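Local coordinates for protein dipicolinate synthase subunit A (PDB 3D4O) that probably makes dipicolinate, the spore compound, as subunit A of dipicolinate synthase, an oxidoreductase with nucleotide-binding folds of the Rossmann type, at residues Ile131-Pro136 with Gly267-Val272; Ile146-Phe151 with Gly259-Leu264; Lys180-Ala185 with Ala208-Asp213; Val240-Ser245 with Thr250-Ala255. One frame throughout, in Å; residues are numbered along the deposited sequence. Where two conformers were deposited one is given.

Interaction 1 of 4, residues Ile131-Pro136 with Gly267-Val272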
loop_
_atom_site.group_PDB
_atom_site.type_symbol
_atom_site.label_atom_id
_atom_site.label_comp_id
_atom_site.label_asym_id
_atom_site.label_seq_id
_atom_site.Cartn_x
_atom_site.Cartn_y
_atom_site.Cartn_z
ATOM N N ILE C 131 7.191 -15.050 13.599
ATOM C CA ILE C 131 8.122 -14.517 12.590
ATOM C C ILE C 131 7.553 -14.660 11.173
ATOM O O ILE C 131 7.563 -13.709 10.390
ATOM C CB ILE C 131 9.525 -15.104 12.720
ATOM C CG1 ILE C 131 10.217 -14.498 13.938
ATOM C CG2 ILE C 131 10.371 -14.799 11.464
ATOM C CD1 ILE C 131 11.506 -15.224 14.379
ATOM N N TYR C 132 7.009 -15.829 10.851
ATOM C CA TYR C 132 6.417 -16.009 9.520
ATOM C C TYR C 132 5.290 -15.008 9.313
ATOM O O TYR C 132 5.095 -14.444 8.232
ATOM C CB TYR C 132 5.895 -17.445 9.272
ATOM C CG TYR C 132 7.009 -18.414 9.041
ATOM C CD1 TYR C 132 7.874 -18.261 7.968
ATOM C CD2 TYR C 132 7.209 -19.480 9.885
ATOM C CE1 TYR C 132 8.910 -19.151 7.763
ATOM C CE2 TYR C 132 8.231 -20.359 9.688
ATOM C CZ TYR C 132 9.082 -20.189 8.648
ATOM O OH TYR C 132 10.093 -21.099 8.490
ATOM N N ASN C 133 4.564 -14.754 10.385
ATOM C CA ASN C 133 3.354 -13.914 10.305
ATOM C C ASN C 133 3.701 -12.424 10.209
ATOM O O ASN C 133 2.874 -11.606 9.780
ATOM C CB ASN C 133 2.449 -14.234 11.508
ATOM C CG ASN C 133 1.118 -13.531 11.454
ATOM O OD1 ASN C 133 0.267 -13.826 10.600
ATOM N ND2 ASN C 133 0.909 -12.613 12.390
ATOM N N SER C 134 4.929 -12.090 10.611
ATOM C CA SER C 134 5.446 -10.713 10.547
ATOM C C SER C 134 5.612 -10.281 9.100
ATOM O O SER C 134 5.624 -9.086 8.809
ATOM C CB SER C 134 6.801 -10.506 11.244
ATOM O OG SER C 134 7.889 -11.124 10.558
ATOM N N ILE C 135 5.729 -11.255 8.196
ATOM C CA ILE C 135 5.945 -10.948 6.762
ATOM C C ILE C 135 4.677 -10.313 6.142
ATOM O O ILE C 135 4.708 -9.181 5.656
ATOM C CB ILE C 135 6.450 -12.151 5.971
ATOM C CG1 ILE C 135 7.817 -12.569 6.529
ATOM C CG2 ILE C 135 6.597 -11.800 4.492
ATOM C CD1 ILE C 135 8.361 -13.849 5.948
ATOM N N PRO C 136 3.545 -11.021 6.172
ATOM C CA PRO C 136 2.390 -10.315 5.658
ATOM C C PRO C 136 1.989 -9.092 6.498
ATOM O O PRO C 136 1.383 -8.159 5.977
ATOM C CB PRO C 136 1.271 -11.377 5.683
ATOM C CG PRO C 136 1.745 -12.407 6.750
ATOM C CD PRO C 136 3.256 -12.411 6.537
ATOM N N GLY C 267 -5.013 -7.700 12.374
ATOM C CA GLY C 267 -5.508 -8.629 11.370
ATOM C C GLY C 267 -4.991 -8.442 9.963
ATOM O O GLY C 267 -5.532 -9.020 9.032
ATOM N N LEU C 268 -3.918 -7.670 9.824
ATOM C CA LEU C 268 -3.346 -7.392 8.478
ATOM C C LEU C 268 -3.064 -8.650 7.643
ATOM O O LEU C 268 -3.311 -8.652 6.446
ATOM C CB LEU C 268 -2.093 -6.497 8.546
ATOM C CG LEU C 268 -2.383 -5.021 8.832
ATOM C CD1 LEU C 268 -1.106 -4.236 9.074
ATOM C CD2 LEU C 268 -3.144 -4.424 7.669
ATOM N N PRO C 269 -2.513 -9.719 8.258
ATOM C CA PRO C 269 -2.264 -10.936 7.453
ATOM C C PRO C 269 -3.536 -11.545 6.865
ATOM O O PRO C 269 -3.535 -12.080 5.754
ATOM C CB PRO C 269 -1.593 -11.881 8.467
ATOM C CG PRO C 269 -0.893 -10.927 9.413
ATOM C CD PRO C 269 -1.930 -9.843 9.605
ATOM N N GLY C 270 -4.640 -11.392 7.582
ATOM C CA GLY C 270 -5.921 -11.937 7.124
ATOM C C GLY C 270 -6.469 -11.073 6.007
ATOM O O GLY C 270 -7.252 -11.489 5.172
ATOM N N ILE C 271 -6.026 -9.836 5.995
ATOM C CA ILE C 271 -6.495 -8.869 4.977
ATOM C C ILE C 271 -5.633 -8.917 3.711
ATOM O O ILE C 271 -6.145 -8.877 2.594
ATOM C CB ILE C 271 -6.485 -7.443 5.536
ATOM C CG1 ILE C 271 -7.634 -7.287 6.520
ATOM C CG2 ILE C 271 -6.593 -6.416 4.419
ATOM C CD1 ILE C 271 -7.436 -6.140 7.550
ATOM N N VAL C 272 -4.321 -9.038 3.890
ATOM C CA VAL C 272 -3.433 -8.968 2.737
ATOM C C VAL C 272 -2.842 -10.267 2.243
ATOM O O VAL C 272 -2.439 -10.339 1.113
ATOM C CB VAL C 272 -2.286 -7.934 2.935
ATOM C CG1 VAL C 272 -2.888 -6.537 3.190
ATOM C CG2 VAL C 272 -1.277 -8.377 4.035
#
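Pro136 and Pro269 set ring against ring where helix 127-148 meets the short helix 268-272. The apolar part of the contact rests on them: the two rings stand nearly perpendicular, and Pro136 CG lies 3.8 Å from Pro269 CB. Val272 CG2 extends this patch more loosely, 4.3 Å from Pro136 CB. Two oxygens meet carbon instead. The Val272 CG2 methyl comes to 3.3 Å from the backbone oxygen Pro136 O. With CG anti to the backbone N (chi1 -174°), the Asn133 amide swings toward the other helix and brings OD1 to 3.3 Å from Pro269 CG, an oxygen laid against ring carbons. An alanine here would lose that amide and is likely to uncover one flank of the Pro269 ring. Since a proline nitrogen has no hydrogen to give, helix 131-136 is kinked at Pro136, the very residue that faces the partner helix. The two short axes approach to 9.1 Å and run 54° apart. Around them, Pro269 also packs on Thr137 of helix 127-148 and Ala277 of helix 274-289, while Thr152 and Ile146 of the second subunit lie against Pro136 and Val272, so the helix pair borders the dimer interface.

Interaction 2 of 4, residues Ile146-Phe151 with Gly259-Leu264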
loop_
_atom_site.group_PDB
_atom_site.type_symbol
_atom_site.label_atom_id
_atom_site.label_comp_id
_atom_site.label_asym_id
_atom_site.label_seq_id
_atom_site.Cartn_x
_atom_site.Cartn_y
_atom_site.Cartn_z
ATOM N N ILE C 146 1.526 3.625 2.428
ATOM C CA ILE C 146 1.454 4.151 1.073
ATOM C C ILE C 146 0.058 4.731 0.817
ATOM O O ILE C 146 -0.100 5.854 0.284
ATOM C CB ILE C 146 1.808 3.074 0.011
ATOM C CG1 ILE C 146 3.287 2.656 0.160
ATOM C CG2 ILE C 146 1.463 3.582 -1.417
ATOM C CD1 ILE C 146 3.680 1.483 -0.703
ATOM N N GLN C 147 -0.963 3.973 1.183
ATOM C CA GLN C 147 -2.368 4.404 0.961
ATOM C C GLN C 147 -2.780 5.691 1.624
ATOM O O GLN C 147 -3.584 6.452 1.073
ATOM C CB GLN C 147 -3.385 3.388 1.532
ATOM C CG GLN C 147 -3.658 2.226 0.661
ATOM C CD GLN C 147 -4.601 1.179 1.231
ATOM O OE1 GLN C 147 -4.926 1.188 2.414
ATOM N NE2 GLN C 147 -5.017 0.240 0.373
ATOM N N HIS C 148 -2.295 5.876 2.842
ATOM C CA HIS C 148 -2.780 6.962 3.708
ATOM C C HIS C 148 -1.926 8.204 3.764
ATOM O O HIS C 148 -2.232 9.117 4.529
ATOM C CB HIS C 148 -2.995 6.456 5.150
ATOM C CG HIS C 148 -4.137 5.502 5.279
ATOM N ND1 HIS C 148 -5.442 5.923 5.384
ATOM C CD2 HIS C 148 -4.172 4.149 5.321
ATOM C CE1 HIS C 148 -6.236 4.871 5.477
ATOM N NE2 HIS C 148 -5.492 3.781 5.429
ATOM N N THR C 149 -0.853 8.211 2.973
ATOM C CA THR C 149 0.042 9.371 2.877
ATOM C C THR C 149 -0.072 10.036 1.507
ATOM O O THR C 149 -0.445 9.394 0.506
ATOM C CB THR C 149 1.488 8.993 3.155
ATOM O OG1 THR C 149 1.903 8.012 2.189
ATOM C CG2 THR C 149 1.626 8.436 4.587
ATOM N N ASP C 150 0.159 11.340 1.472
ATOM C CA ASP C 150 0.098 12.074 0.222
ATOM C C ASP C 150 1.507 12.354 -0.288
ATOM O O ASP C 150 1.712 13.067 -1.231
ATOM C CB ASP C 150 -0.745 13.343 0.338
ATOM C CG ASP C 150 -0.091 14.431 1.184
ATOM O OD1 ASP C 150 0.962 14.211 1.827
ATOM O OD2 ASP C 150 -0.643 15.529 1.169
ATOM N N PHE C 151 2.457 11.718 0.349
ATOM C CA PHE C 151 3.878 11.796 0.013
ATOM C C PHE C 151 4.443 10.382 -0.088
ATOM O O PHE C 151 3.838 9.411 0.387
ATOM C CB PHE C 151 4.659 12.600 1.088
ATOM C CG PHE C 151 4.451 12.092 2.495
ATOM C CD1 PHE C 151 5.182 11.027 2.990
ATOM C CD2 PHE C 151 3.507 12.676 3.321
ATOM C CE1 PHE C 151 4.974 10.536 4.293
ATOM C CE2 PHE C 151 3.306 12.199 4.607
ATOM C CZ PHE C 151 4.045 11.128 5.096
ATOM N N GLY C 259 -5.109 16.309 16.162
ATOM C CA GLY C 259 -5.234 16.041 14.737
ATOM C C GLY C 259 -4.178 15.162 14.096
ATOM O O GLY C 259 -3.916 15.253 12.895
ATOM N N ILE C 260 -3.531 14.335 14.900
ATOM C CA ILE C 260 -2.601 13.355 14.349
ATOM C C ILE C 260 -3.428 12.119 14.001
ATOM O O ILE C 260 -4.193 11.642 14.824
ATOM C CB ILE C 260 -1.505 12.924 15.340
ATOM C CG1 ILE C 260 -0.628 14.102 15.757
ATOM C CG2 ILE C 260 -0.647 11.834 14.718
ATOM C CD1 ILE C 260 0.264 14.627 14.679
ATOM N N LYS C 261 -3.313 11.656 12.765
ATOM C CA LYS C 261 -3.995 10.422 12.314
ATOM C C LYS C 261 -3.263 9.191 12.845
ATOM O O LYS C 261 -2.121 8.902 12.484
ATOM C CB LYS C 261 -4.055 10.340 10.786
ATOM C CG LYS C 261 -4.828 9.136 10.261
ATOM C CD LYS C 261 -5.069 9.252 8.759
ATOM C CE LYS C 261 -6.028 8.163 8.233
ATOM N NZ LYS C 261 -6.378 8.340 6.791
ATOM N N ALA C 262 -3.948 8.477 13.714
ATOM C CA ALA C 262 -3.417 7.284 14.362
ATOM C C ALA C 262 -4.432 6.154 14.294
ATOM O O ALA C 262 -5.583 6.335 14.631
ATOM C CB ALA C 262 -3.069 7.605 15.808
ATOM N N LEU C 263 -3.976 4.990 13.856
ATOM C CA LEU C 263 -4.834 3.814 13.717
ATOM C C LEU C 263 -4.278 2.565 14.411
ATOM O O LEU C 263 -3.073 2.281 14.355
ATOM C CB LEU C 263 -5.038 3.489 12.223
ATOM C CG LEU C 263 -5.619 4.529 11.252
ATOM C CD1 LEU C 263 -5.594 3.980 9.850
ATOM C CD2 LEU C 263 -7.036 4.893 11.626
ATOM N N LEU C 264 -5.181 1.842 15.068
ATOM C CA LEU C 264 -4.878 0.559 15.700
ATOM C C LEU C 264 -5.259 -0.467 14.632
ATOM O O LEU C 264 -6.427 -0.663 14.343
ATOM C CB LEU C 264 -5.683 0.376 17.007
ATOM C CG LEU C 264 -5.427 -0.867 17.866
ATOM C CD1 LEU C 264 -4.003 -0.925 18.375
ATOM C CD2 LEU C 264 -6.389 -0.895 19.039
#
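His148 turns its imidazole toward strand 261-264, where Leu263 CD1 lies over one ring face and the ammonium of Lys261 comes in at the edge. Lys261 NZ gives a hydrogen bond to His148 ND1 at 2.9 Å, tilted 28° out of the ring plane. Accepting it requires a lone pair on ND1, so the ring, if neutral, would probably carry its proton on NE2; the nearby positive charge is likely to disfavour protonating both nitrogens. Lys261 reaches the ring as a fully extended chain, its chi1 of -176° starting it straight away from its own N, and it meets the histidine side chain nearly perpendicular. Its CE follows the ammonium, 3.7 Å from the same ND1. The methyl contact is looser: Leu263 CD1 stands 4.4 Å from His148 NE2. Lys261 and Leu263, two residues apart, project from the same face of the strand, which is why both can reach one ring. This strand is the last in the order of a six-stranded parallel sheet of Rossmann type, strand order 3-2-1-4-5-6, and His148 lies on the long helix 127-148, packed beside it. The backbones stay well separated, His148 CA and Lys261 CA being 9.4 Å apart, so only side chains make the contact, near the protein surface. Phe239, on the adjoining strand 239-242, meets the imidazole with its ring plane at about 45° and also touches Lys261 and Leu263. Just beyond His148, Asp150 makes backbone hydrogen bonds to the second subunit.

Interaction 3 of 4, residues Lys180-Ala185 with Ala208-Asp213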
loop_
_atom_site.group_PDB
_atom_site.type_symbol
_atom_site.label_atom_id
_atom_site.label_comp_id
_atom_site.label_asym_id
_atom_site.label_seq_id
_atom_site.Cartn_x
_atom_site.Cartn_y
_atom_site.Cartn_z
ATOM N N LYS C 180 13.948 6.561 5.390
ATOM C CA LYS C 180 15.060 6.807 6.322
ATOM C C LYS C 180 14.479 6.371 7.639
ATOM O O LYS C 180 13.681 7.052 8.256
ATOM C CB LYS C 180 15.505 8.258 6.321
ATOM C CG LYS C 180 16.157 8.653 5.018
ATOM C CD LYS C 180 16.287 10.165 4.864
ATOM C CE LYS C 180 17.029 10.530 3.546
ATOM N NZ LYS C 180 16.456 9.840 2.338
ATOM N N VAL C 181 14.882 5.179 8.013
ATOM C CA VAL C 181 14.312 4.496 9.125
ATOM C C VAL C 181 15.091 4.611 10.400
ATOM O O VAL C 181 16.295 4.416 10.456
ATOM C CB VAL C 181 14.165 2.997 8.830
ATOM C CG1 VAL C 181 13.665 2.277 10.074
ATOM C CG2 VAL C 181 13.247 2.728 7.599
ATOM N N LYS C 182 14.358 4.935 11.440
ATOM C CA LYS C 182 14.954 4.970 12.769
ATOM C C LYS C 182 14.124 4.039 13.612
ATOM O O LYS C 182 12.929 3.937 13.416
ATOM C CB LYS C 182 15.010 6.373 13.362
ATOM C CG LYS C 182 13.694 7.088 13.481
ATOM C CD LYS C 182 13.818 8.353 14.372
ATOM C CE LYS C 182 14.649 9.443 13.752
ATOM N NZ LYS C 182 14.776 10.724 14.582
ATOM N N VAL C 183 14.797 3.303 14.480
ATOM C CA VAL C 183 14.134 2.337 15.336
ATOM C C VAL C 183 14.411 2.642 16.811
ATOM O O VAL C 183 15.553 2.846 17.251
ATOM C CB VAL C 183 14.522 0.866 14.988
ATOM C CG1 VAL C 183 13.614 -0.142 15.804
ATOM C CG2 VAL C 183 14.399 0.573 13.477
ATOM N N GLY C 184 13.330 2.694 17.559
ATOM C CA GLY C 184 13.387 2.941 19.005
ATOM C C GLY C 184 13.251 1.671 19.816
ATOM O O GLY C 184 12.409 0.830 19.541
ATOM N N ALA C 185 14.127 1.524 20.798
ATOM C CA ALA C 185 14.102 0.335 21.700
ATOM C C ALA C 185 14.874 0.626 22.960
ATOM O O ALA C 185 15.645 1.551 23.021
ATOM C CB ALA C 185 14.696 -0.902 21.003
ATOM N N ALA C 208 10.169 11.432 22.382
ATOM C CA ALA C 208 9.617 12.784 22.179
ATOM C C ALA C 208 10.548 13.609 21.337
ATOM O O ALA C 208 10.148 14.339 20.439
ATOM C CB ALA C 208 9.357 13.502 23.525
ATOM N N GLN C 209 11.819 13.487 21.644
ATOM C CA GLN C 209 12.858 14.238 20.915
ATOM C C GLN C 209 13.043 13.645 19.544
ATOM O O GLN C 209 13.096 14.342 18.535
ATOM C CB GLN C 209 14.178 14.203 21.699
ATOM C CG GLN C 209 15.431 14.565 20.926
ATOM C CD GLN C 209 16.698 14.285 21.768
ATOM O OE1 GLN C 209 16.753 14.612 22.971
ATOM N NE2 GLN C 209 17.695 13.653 21.147
ATOM N N GLU C 210 13.064 12.334 19.497
ATOM C CA GLU C 210 13.440 11.657 18.244
ATOM C C GLU C 210 12.359 11.622 17.168
ATOM O O GLU C 210 12.675 11.535 15.961
ATOM C CB GLU C 210 13.984 10.262 18.544
ATOM C CG GLU C 210 15.227 10.346 19.417
ATOM C CD GLU C 210 16.374 11.042 18.715
ATOM O OE1 GLU C 210 16.483 10.936 17.461
ATOM O OE2 GLU C 210 17.167 11.682 19.428
ATOM N N LEU C 211 11.116 11.796 17.585
ATOM C CA LEU C 211 9.974 11.683 16.654
ATOM C C LEU C 211 9.433 12.995 16.141
ATOM O O LEU C 211 8.391 13.032 15.478
ATOM C CB LEU C 211 8.811 10.894 17.279
ATOM C CG LEU C 211 9.055 9.423 17.651
ATOM C CD1 LEU C 211 7.728 8.748 18.010
ATOM C CD2 LEU C 211 9.752 8.679 16.560
ATOM N N ARG C 212 10.120 14.074 16.478
ATOM C CA ARG C 212 9.651 15.408 16.110
ATOM C C ARG C 212 9.735 15.700 14.617
ATOM O O ARG C 212 9.104 16.637 14.132
ATOM C CB ARG C 212 10.301 16.508 16.969
ATOM C CG ARG C 212 11.768 16.758 16.831
ATOM C CD ARG C 212 12.259 17.468 18.096
ATOM N N ASP C 213 10.471 14.871 13.889
ATOM C CA ASP C 213 10.595 15.051 12.437
ATOM C C ASP C 213 10.129 13.833 11.653
ATOM O O ASP C 213 10.342 13.716 10.446
ATOM C CB ASP C 213 12.031 15.405 12.037
ATOM C CG ASP C 213 13.035 14.330 12.411
ATOM O OD1 ASP C 213 12.644 13.357 13.094
ATOM O OD2 ASP C 213 14.220 14.466 12.024
#
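Lys182 NZ, reaching out from strand 180-185, is gripped chiefly by the backbone oxygen of Glu210 at the end of helix 207-210. This hydrogen bond is short, NZ to Glu210 O being 2.6 Å, and it lies in the carbonyl plane on a lone pair, with a C=O...N angle of 137°. Two carboxylates add to the hold on the ammonium. Glu210 OE1 stands 3.4 Å from Lys182 NZ, a salt bridge whose hydrogen bond is weak, and Asp213 OD1 is a long salt-bridge partner at 3.7 Å from the same nitrogen. One lysine thus ties a helix-end carbonyl and two acidic side chains into a small network, in which the carbonyl and the two nearby carboxylates would probably all favour the positive charge. The shape of each chain explains the meeting. Lys182 places CG between its backbone N and carbonyl carbon (chi1 57°) and bends again at chi3, bringing CE to 3.6 Å from Glu210 O. Glu210 folds at chi2, turning its carboxylate back toward the carbonyl of its own residue, and lies roughly square to the lysine chain. Farther out, Gln209 NE2 makes a weak hydrogen bond to Glu210 OE2, the oxygen not used by the lysine. Lys182 also lies against Glu200 and Phe202 of strand 200-203, Ala159 of strand 157-161 and Val214. The contact therefore joins strand 180-185, which lies between those two strands in the parallel sheet, to the turn that follows helix 207-210 and leads into strand 216-219.

Interaction 4 of 4, residues Val240-Ser245 with Thr250-Ala255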
loop_
_atom_site.group_PDB
_atom_site.type_symbol
_atom_site.label_atom_id
_atom_site.label_comp_id
_atom_site.label_asym_id
_atom_site.label_seq_id
_atom_site.Cartn_x
_atom_site.Cartn_y
_atom_site.Cartn_z
ATOM N N VAL C 240 0.483 7.539 12.372
ATOM C CA VAL C 240 0.876 6.530 13.357
ATOM C C VAL C 240 0.110 5.241 13.097
ATOM O O VAL C 240 -1.102 5.226 13.151
ATOM C CB VAL C 240 0.561 6.927 14.813
ATOM C CG1 VAL C 240 0.844 5.725 15.739
ATOM C CG2 VAL C 240 1.345 8.195 15.258
ATOM N N ILE C 241 0.841 4.176 12.805
ATOM C CA ILE C 241 0.243 2.868 12.581
ATOM C C ILE C 241 0.598 2.005 13.787
ATOM O O ILE C 241 1.769 1.712 14.011
ATOM C CB ILE C 241 0.736 2.212 11.265
ATOM C CG1 ILE C 241 0.287 3.011 10.026
ATOM C CG2 ILE C 241 0.146 0.816 11.101
ATOM C CD1 ILE C 241 0.829 2.434 8.669
ATOM N N ASP C 242 -0.407 1.672 14.594
ATOM C CA ASP C 242 -0.209 0.880 15.826
ATOM C C ASP C 242 -0.567 -0.589 15.623
ATOM O O ASP C 242 -1.733 -0.979 15.454
ATOM C CB ASP C 242 -0.961 1.481 16.989
ATOM C CG ASP C 242 -0.425 1.031 18.321
ATOM O OD1 ASP C 242 0.365 0.066 18.383
ATOM O OD2 ASP C 242 -0.816 1.650 19.315
ATOM N N LEU C 243 0.500 -1.384 15.613
ATOM C CA LEU C 243 0.431 -2.791 15.365
ATOM C C LEU C 243 0.345 -3.569 16.664
ATOM O O LEU C 243 0.068 -4.753 16.637
ATOM C CB LEU C 243 1.658 -3.261 14.557
ATOM C CG LEU C 243 1.786 -2.710 13.143
ATOM C CD1 LEU C 243 2.997 -3.325 12.495
ATOM C CD2 LEU C 243 0.512 -3.019 12.342
ATOM N N ALA C 244 0.584 -2.908 17.791
ATOM C CA ALA C 244 0.517 -3.600 19.084
ATOM C C ALA C 244 -0.919 -4.075 19.372
ATOM O O ALA C 244 -1.920 -3.443 18.984
ATOM C CB ALA C 244 1.027 -2.717 20.219
ATOM N N SER C 245 -1.026 -5.209 20.049
ATOM C CA SER C 245 -2.343 -5.745 20.435
ATOM C C SER C 245 -3.105 -4.733 21.255
ATOM O O SER C 245 -2.534 -4.006 22.044
ATOM C CB SER C 245 -2.205 -7.043 21.246
ATOM O OG SER C 245 -1.539 -6.820 22.484
ATOM N N THR C 250 -0.545 3.643 22.005
ATOM C CA THR C 250 -0.715 5.049 21.644
ATOM C C THR C 250 -1.829 5.746 22.391
ATOM O O THR C 250 -2.859 5.165 22.687
ATOM C CB THR C 250 -1.006 5.154 20.112
ATOM O OG1 THR C 250 0.046 4.511 19.396
ATOM C CG2 THR C 250 -1.144 6.611 19.635
ATOM N N ASP C 251 -1.596 7.013 22.690
ATOM C CA ASP C 251 -2.649 7.857 23.292
ATOM C C ASP C 251 -3.542 8.366 22.160
ATOM O O ASP C 251 -3.389 9.499 21.665
ATOM C CB ASP C 251 -2.073 9.034 24.045
ATOM C CG ASP C 251 -3.123 9.754 24.897
ATOM O OD1 ASP C 251 -4.328 9.550 24.681
ATOM O OD2 ASP C 251 -2.725 10.517 25.785
ATOM N N PHE C 252 -4.441 7.478 21.749
ATOM C CA PHE C 252 -5.373 7.728 20.639
ATOM C C PHE C 252 -6.288 8.900 20.902
ATOM O O PHE C 252 -6.711 9.576 19.969
ATOM C CB PHE C 252 -6.223 6.494 20.289
ATOM C CG PHE C 252 -5.418 5.326 19.764
ATOM C CD1 PHE C 252 -4.833 5.378 18.509
ATOM C CD2 PHE C 252 -5.259 4.176 20.524
ATOM C CE1 PHE C 252 -4.097 4.317 18.038
ATOM C CE2 PHE C 252 -4.530 3.107 20.055
ATOM C CZ PHE C 252 -3.942 3.176 18.821
ATOM N N ARG C 253 -6.577 9.159 22.171
ATOM C CA ARG C 253 -7.480 10.246 22.487
ATOM C C ARG C 253 -6.730 11.547 22.221
ATOM O O ARG C 253 -7.258 12.473 21.609
ATOM C CB ARG C 253 -8.020 10.162 23.929
ATOM N N TYR C 254 -5.471 11.600 22.632
ATOM C CA TYR C 254 -4.684 12.830 22.435
ATOM C C TYR C 254 -4.350 13.053 20.963
ATOM O O TYR C 254 -4.367 14.178 20.469
ATOM C CB TYR C 254 -3.406 12.861 23.276
ATOM C CG TYR C 254 -2.694 14.191 23.127
ATOM C CD1 TYR C 254 -3.138 15.304 23.814
ATOM C CD2 TYR C 254 -1.613 14.345 22.262
ATOM C CE1 TYR C 254 -2.529 16.527 23.672
ATOM C CE2 TYR C 254 -0.986 15.577 22.119
ATOM C CZ TYR C 254 -1.451 16.666 22.828
ATOM O OH TYR C 254 -0.846 17.904 22.702
ATOM N N ALA C 255 -4.058 11.971 20.264
ATOM C CA ALA C 255 -3.680 12.060 18.840
ATOM C C ALA C 255 -4.803 12.735 18.093
ATOM O O ALA C 255 -4.639 13.700 17.354
ATOM C CB ALA C 255 -3.436 10.659 18.246
#
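Val240 starts the contact from strand 239-242, the first element of a beta-alpha-beta unit completed by helix 252-257 and strand 261-264. Its CG1 lies 3.9 Å from Thr250 OG1, and the two side chains run antiparallel past one another. Ile241 points the other way, onto helix 127-148. Asp242, at the end of the strand, carries the polar part. A chi1 of -160° carries its carboxylate away from its own N and across to the loop before the helix, where Thr250 OG1 donates to OD2 at 3.0 Å from well above the carboxylate plane, 55° out of it. OD2 also accepts from the backbone N of Gly249, and OD1 from Asn219 ND2, so both oxygens of this buried acid are engaged; the several donors would probably help it stay ionised. Ala244 closes an Asx turn by giving its backbone N to Asp242 OD1, 3.0 Å away. Replacing the acid by alanine removes both oxygens and is likely to leave the Thr250 hydroxyl, the Gly249 and Ala244 N-H groups and Asn219 ND2 without this acceptor. Phe252 sets one ring face against Thr250 CB, off centre toward the rim, while Asp251 caps the helix by accepting from Tyr254 N. The Phe252 ring plane is 33° from that of the Asp242 carboxylate, and Phe252 CZ comes within 3.5 Å of Asp242 OD2.

In the fold
All four contacts fall within the alanine dehydrogenase/PNT-like part of the chain. Interactions 2 and 4 are closest, their centres 12 Å apart: their strands are neighbours in the sheet, with Leu263 O 2.7 Å from Asp242 N. Interaction 3 reaches the same sheet from farther along, with centres 17 Å from interaction 2 and 16 Å from interaction 4. The centre of interaction 1 lies about 20 Å from that of interaction 2, but the two share helix 127-148 and both touch the second subunit. Interaction 1 meets interaction 4 through Leu268 CD1 and Leu243 CD2, 3.8 Å apart. A GxGxxG pattern (Gly162, Gly164, Gly167) follows strand 157-161, consistent with dinucleotide binding as in Rossmann folds.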